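Local coordinates for uncharacterized protein (Bacteroides ovatus, PDB 3NQK), which is of unknown function but joins a DUF4973 domain of the E-set clan to a BT_3044-like C-terminal domain, both rich in beta strand, at residues 44-48 against 101-107; 81-86 against 209-215; 197-203 against 218-224. One frame throughout, in Å; residues are numbered along the deposited sequence. Where two conformers were deposited one is given.

Contact 1: residues 44-48 against 101-107; sequences PIIVS and IPAGSCV
Val-47 and Ile-101 meet where the chain crosses from one beta sheet of the DUF4973 region to another, in keeping with the sandwich-like build of E-set domains. Strand 98-101 pairs with strand 57-63. Residues 102-105 then form a type II beta turn, and the chain enters the sheet of strand 38-48 at Val-107. There Ile-46 and Val-107 form an antiparallel, non-hydrogen-bonded pair. The backbone link beside it is Val-47 N to Cys-106 O, 2.8 Å and fairly straight at 164°.

Val-47 can be followed outward. Its CB lies 4.1 Å from Cys-106 CB and 3.8 Å from Cys-106 O. CG2 stands anti to the carbonyl carbon, and this turns it to Ile-101 CD1 at 3.5 Å. The same CG2 lies 3.9 Å from Cys-106 O. The Val-47 and Ile-101 side chains pass one another running opposite ways. Ile-45 and Ile-101 both also rest on Ile-59 of strand 57-63.

Ile-46 and Val-107 run alongside each other on the opposite face. This face meets the second subunit, where Met-257 packs on Ile-46 and Glu-265 on Val-107. Within the chain, Ile-46 CD1 touches Val-107 CG1 at 4.1 Å.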
loop_
_atom_site.group_PDB
_atom_site.type_symbol
_atom_site.label_atom_id
_atom_site.label_comp_id
_atom_site.label_asym_id
_atom_site.label_seq_id
_atom_site.Cartn_x
_atom_site.Cartn_y
_atom_site.Cartn_z
ATOM N N PRO A 44 -1.338 13.780 0.170
ATOM C CA PRO A 44 -0.654 14.288 -0.984
ATOM C C PRO A 44 -1.105 15.671 -1.399
ATOM O O PRO A 44 -2.306 15.967 -1.407
ATOM C CB PRO A 44 -1.018 13.285 -2.072
ATOM C CG PRO A 44 -1.300 12.050 -1.366
ATOM C CD PRO A 44 -1.852 12.420 -0.053
ATOM N N ILE A 45 -0.133 16.504 -1.751
ATOM C CA ILE A 45 -0.393 17.781 -2.353
ATOM C C ILE A 45 0.063 17.682 -3.814
ATOM O O ILE A 45 1.198 17.277 -4.095
ATOM C CB ILE A 45 0.341 18.883 -1.632
ATOM C CG1 ILE A 45 -0.166 18.975 -0.187
ATOM C CG2 ILE A 45 0.140 20.183 -2.329
ATOM C CD1 ILE A 45 0.536 20.004 0.625
ATOM N N ILE A 46 -0.849 18.002 -4.727
ATOM C CA ILE A 46 -0.661 17.757 -6.137
ATOM C C ILE A 46 -0.714 19.043 -6.933
ATOM O O ILE A 46 -1.574 19.892 -6.692
ATOM C CB ILE A 46 -1.772 16.792 -6.666
ATOM C CG1 ILE A 46 -1.382 15.352 -6.419
ATOM C CG2 ILE A 46 -2.001 16.978 -8.110
ATOM C CD1 ILE A 46 -1.332 14.993 -4.988
ATOM N N VAL A 47 0.211 19.188 -7.892
ATOM C CA VAL A 47 0.212 20.332 -8.803
ATOM C C VAL A 47 -0.249 19.881 -10.183
ATOM O O VAL A 47 0.523 19.320 -10.951
ATOM C CB VAL A 47 1.601 20.964 -8.897
ATOM C CG1 VAL A 47 1.573 22.193 -9.797
ATOM C CG2 VAL A 47 2.118 21.332 -7.489
ATOM N N SER A 48 -1.518 20.126 -10.481
ATOM C CA SER A 48 -2.135 19.655 -11.731
ATOM C C SER A 48 -2.000 20.656 -12.825
ATOM O O SER A 48 -2.205 21.850 -12.610
ATOM C CB SER A 48 -3.630 19.359 -11.517
ATOM O OG SER A 48 -3.822 18.183 -10.728
ATOM N N ILE A 101 7.589 22.207 -3.090
ATOM C CA ILE A 101 7.565 21.445 -4.319
ATOM C C ILE A 101 8.502 22.096 -5.321
ATOM O O ILE A 101 8.202 23.159 -5.860
ATOM C CB ILE A 101 6.160 21.370 -4.927
ATOM C CG1 ILE A 101 5.229 20.609 -4.004
ATOM C CG2 ILE A 101 6.207 20.680 -6.299
ATOM C CD1 ILE A 101 3.821 20.465 -4.546
ATOM N N PRO A 102 9.647 21.471 -5.566
ATOM C CA PRO A 102 10.605 22.060 -6.497
ATOM C C PRO A 102 10.098 22.063 -7.917
ATOM O O PRO A 102 9.194 21.312 -8.251
ATOM C CB PRO A 102 11.843 21.143 -6.370
ATOM C CG PRO A 102 11.335 19.878 -5.759
ATOM C CD PRO A 102 10.174 20.261 -4.905
ATOM N N ALA A 103 10.641 22.951 -8.730
ATOM C CA ALA A 103 10.354 22.944 -10.142
ATOM C C ALA A 103 10.674 21.563 -10.656
ATOM O O ALA A 103 11.568 20.901 -10.140
ATOM C CB ALA A 103 11.201 23.994 -10.864
ATOM N N GLY A 104 9.905 21.095 -11.626
ATOM C CA GLY A 104 10.112 19.744 -12.190
ATOM C C GLY A 104 9.397 18.626 -11.439
ATOM O O GLY A 104 9.336 17.508 -11.912
ATOM N N SER A 105 8.905 18.916 -10.249
ATOM C CA SER A 105 8.124 17.946 -9.500
ATOM C C SER A 105 6.694 18.452 -9.392
ATOM O O SER A 105 6.435 19.623 -9.625
ATOM C CB SER A 105 8.717 17.735 -8.113
ATOM O OG SER A 105 10.044 17.267 -8.199
ATOM N N CYS A 106 5.764 17.571 -9.053
ATOM C CA CYS A 106 4.370 17.972 -8.959
ATOM C C CYS A 106 3.617 17.266 -7.852
ATOM O O CYS A 106 2.423 17.413 -7.745
ATOM C CB CYS A 106 3.664 17.734 -10.288
ATOM S SG CYS A 106 3.497 16.007 -10.741
ATOM N N VAL A 107 4.327 16.541 -7.000
ATOM C CA VAL A 107 3.698 15.871 -5.870
ATOM C C VAL A 107 4.592 15.918 -4.679
ATOM O O VAL A 107 5.782 15.700 -4.790
ATOM C CB VAL A 107 3.433 14.398 -6.163
ATOM C CG1 VAL A 107 2.590 13.783 -5.027
ATOM C CG2 VAL A 107 2.746 14.231 -7.527
#

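Contact 2: residues 81-86 against 209-215; sequences PELWYT and DMDKDMR
The guanidinium of Arg-215 meets the carbonyl O of Glu-82 at its edge, near its own plane. Lys-212 CG covers one face of the group, 3.9 Å above the plane and off-centre, near the rim. Met-210 O is gripped side-on by two nitrogens and is tilted 18° from the guanidinium plane. Arg-215 NE and NH2 each reach this oxygen at 2.8 Å. NH2 makes a second, weak bond to Glu-82 O at 3.3 Å. A bend at chi3 (75°) brings the group back over the start of its own helix. Over one face of the Trp-84 indole lies Pro-81 CA, 3.4 Å above the plane.

The contact joins a 3-10 turn of the DUF4973 region, residues 81-83, to the N-terminus of a short helix of the BT_3044-like region, residues 212-215. Asp-211 is the N-cap of that helix, and its side chain accepts a weak bond from Asp-213 N. With an alanine in place of Arg-215 the guanidinium is gone, and Met-210 O would probably be left without both these donors, while the weak tie to Glu-82 O across the contact would go with them.

Lys-212, extended beyond CG, runs toward Thr-86 and the carbonyl of Trp-84. A water accepts from Lys-212 NZ at 3.1 Å and donates to Trp-84 O at 2.6 Å, so it bridges the two segments. Thr-86 OG1 is hydrogen-bonded to Glu-123, which also forms a long, weak ion pair with Lys-212. Farther along, Leu-83 and Asp-209 cross at about a right angle. Leu-83 CD2 touches Asp-209 CB at 3.6 Å. Glu-82 turns its carboxylate away, and its CG lies beside the carbonyl O of Asp-209.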
loop_
_atom_site.group_PDB
_atom_site.type_symbol
_atom_site.label_atom_id
_atom_site.label_comp_id
_atom_site.label_asym_id
_atom_site.label_seq_id
_atom_site.Cartn_x
_atom_site.Cartn_y
_atom_site.Cartn_z
ATOM N N PRO A 81 -27.473 20.930 16.037
ATOM C CA PRO A 81 -26.050 20.934 16.406
ATOM C C PRO A 81 -25.531 19.577 16.820
ATOM O O PRO A 81 -24.323 19.330 16.760
ATOM C CB PRO A 81 -25.995 21.910 17.576
ATOM C CG PRO A 81 -27.363 21.933 18.125
ATOM C CD PRO A 81 -28.295 21.674 17.003
ATOM N N GLU A 82 -26.430 18.689 17.223
ATOM C CA GLU A 82 -26.038 17.343 17.577
ATOM C C GLU A 82 -25.417 16.577 16.372
ATOM O O GLU A 82 -24.602 15.673 16.562
ATOM C CB GLU A 82 -27.225 16.552 18.188
ATOM C CG GLU A 82 -28.355 16.165 17.216
ATOM C CD GLU A 82 -29.392 17.260 17.036
ATOM O OE1 GLU A 82 -29.216 18.358 17.617
ATOM O OE2 GLU A 82 -30.393 17.015 16.310
ATOM N N LEU A 83 -25.766 16.978 15.153
ATOM C CA LEU A 83 -25.230 16.331 13.949
ATOM C C LEU A 83 -23.982 17.048 13.398
ATOM O O LEU A 83 -23.421 16.624 12.399
ATOM C CB LEU A 83 -26.281 16.296 12.848
ATOM C CG LEU A 83 -27.615 15.611 13.115
ATOM C CD1 LEU A 83 -28.517 15.728 11.866
ATOM C CD2 LEU A 83 -27.422 14.162 13.502
ATOM N N TRP A 84 -23.572 18.134 14.040
ATOM C CA TRP A 84 -22.465 18.960 13.529
ATOM C C TRP A 84 -21.118 18.283 13.617
ATOM O O TRP A 84 -20.855 17.493 14.518
ATOM C CB TRP A 84 -22.374 20.267 14.314
ATOM C CG TRP A 84 -23.289 21.315 13.877
ATOM C CD1 TRP A 84 -24.539 21.149 13.368
ATOM C CD2 TRP A 84 -23.101 22.713 14.035
ATOM N NE1 TRP A 84 -25.116 22.360 13.137
ATOM C CE2 TRP A 84 -24.259 23.344 13.547
ATOM C CE3 TRP A 84 -22.047 23.506 14.516
ATOM C CZ2 TRP A 84 -24.398 24.733 13.511
ATOM C CZ3 TRP A 84 -22.179 24.890 14.475
ATOM C CH2 TRP A 84 -23.344 25.488 13.974
ATOM N N TYR A 85 -20.242 18.649 12.704
ATOM C CA TYR A 85 -18.866 18.255 12.780
ATOM C C TYR A 85 -18.161 19.160 13.793
ATOM O O TYR A 85 -18.566 20.299 14.002
ATOM C CB TYR A 85 -18.209 18.390 11.424
ATOM C CG TYR A 85 -18.753 17.452 10.391
ATOM C CD1 TYR A 85 -18.507 16.101 10.469
ATOM C CD2 TYR A 85 -19.475 17.925 9.304
ATOM C CE1 TYR A 85 -18.990 15.224 9.511
ATOM C CE2 TYR A 85 -19.954 17.058 8.331
ATOM C CZ TYR A 85 -19.704 15.706 8.445
ATOM O OH TYR A 85 -20.161 14.833 7.487
ATOM N N THR A 86 -17.122 18.648 14.424
ATOM C CA THR A 86 -16.406 19.413 15.404
ATOM C C THR A 86 -14.946 19.535 15.019
ATOM O O THR A 86 -14.313 18.563 14.670
ATOM C CB THR A 86 -16.522 18.778 16.747
ATOM O OG1 THR A 86 -17.907 18.676 17.094
ATOM C CG2 THR A 86 -15.778 19.612 17.810
ATOM N N ASP A 209 -27.195 9.615 17.357
ATOM C CA ASP A 209 -27.176 11.025 16.906
ATOM C C ASP A 209 -27.989 11.909 17.853
ATOM O O ASP A 209 -28.407 12.989 17.500
ATOM C CB ASP A 209 -27.750 11.140 15.482
ATOM C CG ASP A 209 -26.854 10.485 14.422
ATOM O OD1 ASP A 209 -25.622 10.690 14.461
ATOM O OD2 ASP A 209 -27.397 9.814 13.520
HETATM N N MSE A 210 -28.223 11.415 19.042
HETATM C CA MSE A 210 -28.993 12.128 20.043
HETATM C C MSE A 210 -28.170 13.251 20.657
HETATM O O MSE A 210 -26.970 13.270 20.535
HETATM C CB MSE A 210 -29.432 11.117 21.122
HETATM C CG MSE A 210 -29.450 11.615 22.542
HETATM SE SE MSE A 210 -29.758 10.151 23.784
HETATM C CE MSE A 210 -31.489 9.596 23.101
ATOM N N ASP A 211 -28.843 14.207 21.281
ATOM C CA ASP A 211 -28.173 15.274 22.047
ATOM C C ASP A 211 -26.891 14.726 22.705
ATOM O O ASP A 211 -26.937 13.736 23.419
ATOM C CB ASP A 211 -29.145 15.812 23.117
ATOM C CG ASP A 211 -28.624 17.055 23.837
ATOM O OD1 ASP A 211 -27.448 17.059 24.272
ATOM O OD2 ASP A 211 -29.432 17.986 24.054
ATOM N N LYS A 212 -25.763 15.398 22.487
ATOM C CA LYS A 212 -24.457 14.892 22.968
ATOM C C LYS A 212 -24.375 14.803 24.472
ATOM O O LYS A 212 -23.892 13.823 25.004
ATOM C CB LYS A 212 -23.308 15.761 22.450
ATOM C CG LYS A 212 -22.981 15.564 20.951
ATOM C CD LYS A 212 -22.029 16.665 20.431
ATOM C CE LYS A 212 -21.854 16.595 18.915
ATOM N NZ LYS A 212 -21.282 17.867 18.357
ATOM N N ASP A 213 -24.832 15.831 25.162
ATOM C CA ASP A 213 -24.740 15.847 26.628
ATOM C C ASP A 213 -25.399 14.616 27.257
ATOM O O ASP A 213 -24.965 14.135 28.310
ATOM C CB ASP A 213 -25.362 17.124 27.203
ATOM C CG ASP A 213 -24.415 18.293 27.171
ATOM O OD1 ASP A 213 -23.174 18.065 27.189
ATOM O OD2 ASP A 213 -24.905 19.446 27.173
HETATM N N MSE A 214 -26.420 14.102 26.604
HETATM C CA MSE A 214 -27.116 12.930 27.095
HETATM C C MSE A 214 -26.559 11.645 26.523
HETATM O O MSE A 214 -26.420 10.646 27.236
HETATM C CB MSE A 214 -28.584 13.038 26.771
HETATM C CG MSE A 214 -29.301 13.922 27.713
HETATM SE SE MSE A 214 -30.783 14.756 26.932
HETATM C CE MSE A 214 -31.664 15.272 28.605
ATOM N N ARG A 215 -26.183 11.659 25.252
ATOM C CA ARG A 215 -25.733 10.405 24.644
ATOM C C ARG A 215 -24.442 9.881 25.292
ATOM O O ARG A 215 -24.271 8.682 25.437
ATOM C CB ARG A 215 -25.643 10.493 23.092
ATOM C CG ARG A 215 -24.295 10.651 22.521
ATOM C CD ARG A 215 -24.296 10.345 21.003
ATOM N NE ARG A 215 -24.902 11.422 20.202
ATOM C CZ ARG A 215 -24.266 12.128 19.256
ATOM N NH1 ARG A 215 -22.998 11.866 18.941
ATOM N NH2 ARG A 215 -24.922 13.063 18.585
HETATM O O HOH W 1 -19.696 16.033 16.351
#

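Contact 3: residues 197-203 against 218-224; sequences NSIFFYA and YKINVHF
Two neighbouring strands of an antiparallel meander, 198-202 and 219-224, pair from Ser-198 with His-223 to Tyr-202 with Lys-219. Ile-199 with Val-222 and Phe-201 with Ile-220 are the hydrogen-bonded pairs. Val-222 N reaches Ile-199 O at 2.7 Å, and Ile-220 N reaches Phe-201 O at 2.8 Å. Further backbone bonds extend the pairing to Asn-197 O at one end and Ala-203 N at the other.

Lys-219 crosses the Phe-200 ring on one face of the sheet. Its CE lies over the ring, 3.5 Å from the centroid, as a CH-pi contact. NZ is 4.6 Å from the same centroid, an off-centre cation-pi contact. The bend at chi3 (104°) turns the chain across the ring. Lys-219 CG also meets Tyr-202 CE1 at 3.6 Å, the two side chains lying side by side. The ammonium forms a salt bridge with Asp-120, which belongs to the DUF4973 region.

These strands are inner members of the BT_3044-like sheet. Strand 188-193 flanks 198-202, and strand 230-234 flanks 219-224. The opposite face carries Ile-199, Phe-201, Ile-220 and Val-222. Here Ile-199 CG1 packs on Val-222 CB, and Val-222 CG2 comes to the edge of the Phe-201 ring. Tyr-164 meets Phe-201 edge-to-face from strand 162-165.

Toward the Asn-197 end, Ile-199 CD1 touches the edge of the Phe-224 ring at CE1, 3.9 Å away. His-223 ND1 donates to Ser-198 OG at 2.9 Å, with the oxygen 18° out of the ring plane.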
loop_
_atom_site.group_PDB
_atom_site.type_symbol
_atom_site.label_atom_id
_atom_site.label_comp_id
_atom_site.label_asym_id
_atom_site.label_seq_id
_atom_site.Cartn_x
_atom_site.Cartn_y
_atom_site.Cartn_z
ATOM N N ASN A 197 -6.992 -1.613 21.913
ATOM C CA ASN A 197 -7.793 -2.823 22.080
ATOM C C ASN A 197 -9.102 -2.605 22.891
ATOM O O ASN A 197 -9.654 -3.546 23.469
ATOM C CB ASN A 197 -6.949 -3.909 22.711
ATOM C CG ASN A 197 -6.280 -3.455 23.962
ATOM O OD1 ASN A 197 -6.723 -2.487 24.609
ATOM N ND2 ASN A 197 -5.187 -4.136 24.333
ATOM N N SER A 198 -9.606 -1.379 22.884
ATOM C CA SER A 198 -10.862 -1.068 23.546
ATOM C C SER A 198 -11.707 -0.177 22.671
ATOM O O SER A 198 -11.191 0.648 21.938
ATOM C CB SER A 198 -10.611 -0.377 24.901
ATOM O OG SER A 198 -9.769 -1.165 25.735
ATOM N N ILE A 199 -13.013 -0.350 22.752
ATOM C CA ILE A 199 -13.943 0.458 21.986
ATOM C C ILE A 199 -15.118 0.740 22.862
ATOM O O ILE A 199 -15.171 0.250 24.008
ATOM C CB ILE A 199 -14.426 -0.289 20.726
ATOM C CG1 ILE A 199 -15.248 -1.522 21.115
ATOM C CG2 ILE A 199 -13.223 -0.704 19.836
ATOM C CD1 ILE A 199 -15.617 -2.416 19.915
ATOM N N PHE A 200 -16.080 1.523 22.363
ATOM C CA PHE A 200 -17.328 1.693 23.092
ATOM C C PHE A 200 -18.507 1.734 22.166
ATOM O O PHE A 200 -18.371 2.053 20.996
ATOM C CB PHE A 200 -17.298 2.950 24.007
ATOM C CG PHE A 200 -17.493 4.263 23.267
ATOM C CD1 PHE A 200 -18.732 4.625 22.786
ATOM C CD2 PHE A 200 -16.439 5.143 23.100
ATOM C CE1 PHE A 200 -18.902 5.824 22.093
ATOM C CE2 PHE A 200 -16.608 6.335 22.407
ATOM C CZ PHE A 200 -17.834 6.662 21.900
ATOM N N PHE A 201 -19.661 1.332 22.704
ATOM C CA PHE A 201 -20.933 1.384 22.019
ATOM C C PHE A 201 -21.867 2.199 22.873
ATOM O O PHE A 201 -21.694 2.270 24.076
ATOM C CB PHE A 201 -21.570 -0.017 21.914
ATOM C CG PHE A 201 -20.831 -0.968 21.066
ATOM C CD1 PHE A 201 -21.076 -1.033 19.717
ATOM C CD2 PHE A 201 -20.010 -1.921 21.636
ATOM C CE1 PHE A 201 -20.427 -1.966 18.927
ATOM C CE2 PHE A 201 -19.347 -2.844 20.854
ATOM C CZ PHE A 201 -19.555 -2.868 19.502
ATOM N N TYR A 202 -22.935 2.694 22.282
ATOM C CA TYR A 202 -23.988 3.279 23.065
ATOM C C TYR A 202 -24.992 2.166 23.448
ATOM O O TYR A 202 -25.347 1.326 22.631
ATOM C CB TYR A 202 -24.672 4.410 22.302
ATOM C CG TYR A 202 -23.775 5.604 22.076
ATOM C CD1 TYR A 202 -23.435 6.442 23.122
ATOM C CD2 TYR A 202 -23.267 5.891 20.812
ATOM C CE1 TYR A 202 -22.578 7.546 22.928
ATOM C CE2 TYR A 202 -22.414 6.990 20.603
ATOM C CZ TYR A 202 -22.072 7.807 21.670
ATOM O OH TYR A 202 -21.255 8.905 21.473
ATOM N N ALA A 203 -25.386 2.151 24.706
ATOM C CA ALA A 203 -26.263 1.127 25.237
ATOM C C ALA A 203 -27.503 0.858 24.368
ATOM O O ALA A 203 -28.172 1.793 23.880
ATOM C CB ALA A 203 -26.708 1.518 26.650
ATOM N N TYR A 218 -24.596 7.075 27.966
ATOM C CA TYR A 218 -24.908 5.680 27.644
ATOM C C TYR A 218 -23.738 4.900 27.033
ATOM O O TYR A 218 -23.925 3.778 26.562
ATOM C CB TYR A 218 -26.114 5.623 26.704
ATOM C CG TYR A 218 -27.380 6.216 27.307
ATOM C CD1 TYR A 218 -28.158 5.489 28.189
ATOM C CD2 TYR A 218 -27.774 7.496 27.003
ATOM C CE1 TYR A 218 -29.299 6.028 28.745
ATOM C CE2 TYR A 218 -28.929 8.044 27.550
ATOM C CZ TYR A 218 -29.672 7.321 28.425
ATOM O OH TYR A 218 -30.818 7.884 28.984
ATOM N N LYS A 219 -22.528 5.456 27.089
ATOM C CA LYS A 219 -21.338 4.750 26.553
ATOM C C LYS A 219 -21.023 3.500 27.369
ATOM O O LYS A 219 -21.033 3.537 28.588
ATOM C CB LYS A 219 -20.097 5.676 26.552
ATOM C CG LYS A 219 -20.167 6.856 25.555
ATOM C CD LYS A 219 -19.140 7.985 25.892
ATOM C CE LYS A 219 -17.931 7.988 24.971
ATOM N NZ LYS A 219 -17.077 9.206 25.178
ATOM N N ILE A 220 -20.735 2.400 26.682
ATOM C CA ILE A 220 -20.275 1.178 27.330
ATOM C C ILE A 220 -18.879 0.858 26.809
ATOM O O ILE A 220 -18.710 0.592 25.630
ATOM C CB ILE A 220 -21.182 -0.019 27.003
ATOM C CG1 ILE A 220 -22.630 0.292 27.320
ATOM C CG2 ILE A 220 -20.732 -1.251 27.776
ATOM C CD1 ILE A 220 -23.556 -0.826 26.970
ATOM N N ASN A 221 -17.880 0.918 27.681
ATOM C CA ASN A 221 -16.509 0.624 27.290
ATOM C C ASN A 221 -16.300 -0.873 27.227
ATOM O O ASN A 221 -16.708 -1.601 28.128
ATOM C CB ASN A 221 -15.516 1.247 28.274
ATOM C CG ASN A 221 -15.538 2.769 28.247
ATOM O OD1 ASN A 221 -15.594 3.380 27.183
ATOM N ND2 ASN A 221 -15.505 3.386 29.428
ATOM N N VAL A 222 -15.663 -1.333 26.161
ATOM C CA VAL A 222 -15.473 -2.751 25.932
ATOM C C VAL A 222 -14.012 -3.060 25.649
ATOM O O VAL A 222 -13.445 -2.569 24.680
ATOM C CB VAL A 222 -16.311 -3.207 24.750
ATOM C CG1 VAL A 222 -16.095 -4.680 24.476
ATOM C CG2 VAL A 222 -17.765 -2.919 25.012
ATOM N N HIS A 223 -13.406 -3.887 26.479
ATOM C CA HIS A 223 -11.989 -4.193 26.328
ATOM C C HIS A 223 -11.805 -5.646 25.949
ATOM O O HIS A 223 -12.371 -6.544 26.585
ATOM C CB HIS A 223 -11.245 -3.871 27.618
ATOM C CG HIS A 223 -9.813 -4.293 27.614
ATOM N ND1 HIS A 223 -8.868 -3.709 26.799
ATOM C CD2 HIS A 223 -9.149 -5.191 28.377
ATOM C CE1 HIS A 223 -7.691 -4.261 27.032
ATOM N NE2 HIS A 223 -7.836 -5.165 27.983
ATOM N N PHE A 224 -11.034 -5.884 24.894
ATOM C CA PHE A 224 -10.810 -7.239 24.408
ATOM C C PHE A 224 -9.591 -7.841 25.072
ATOM O O PHE A 224 -8.495 -7.350 24.908
ATOM C CB PHE A 224 -10.630 -7.231 22.902
ATOM C CG PHE A 224 -11.868 -6.934 22.159
ATOM C CD1 PHE A 224 -12.331 -5.652 22.060
ATOM C CD2 PHE A 224 -12.574 -7.936 21.548
ATOM C CE1 PHE A 224 -13.489 -5.371 21.371
ATOM C CE2 PHE A 224 -13.739 -7.655 20.825
ATOM C CZ PHE A 224 -14.188 -6.391 20.741
#

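Contacts 2 and 3 are neighbours, with centres about 18 Å apart. Helix 212-215 lies in the connection between strands 198-202 and 219-224. The two contacts touch where Arg-215 O packs against Tyr-202 CE1 at 3.2 Å. Contact 2 thus bridges the domains beside the strand pair of contact 3, and Lys-219 of contact 3 also reaches the DUF4973 region, at Asp-120. Contact 1 is remote. Its centre is about 39 Å from that of contact 2 and about 43 Å from that of contact 3, on the opposite side of the chain's centre from contact 3. Of the three, contact 1 alone meets the second subunit. With the function unknown, none of the three can be tied to an active site.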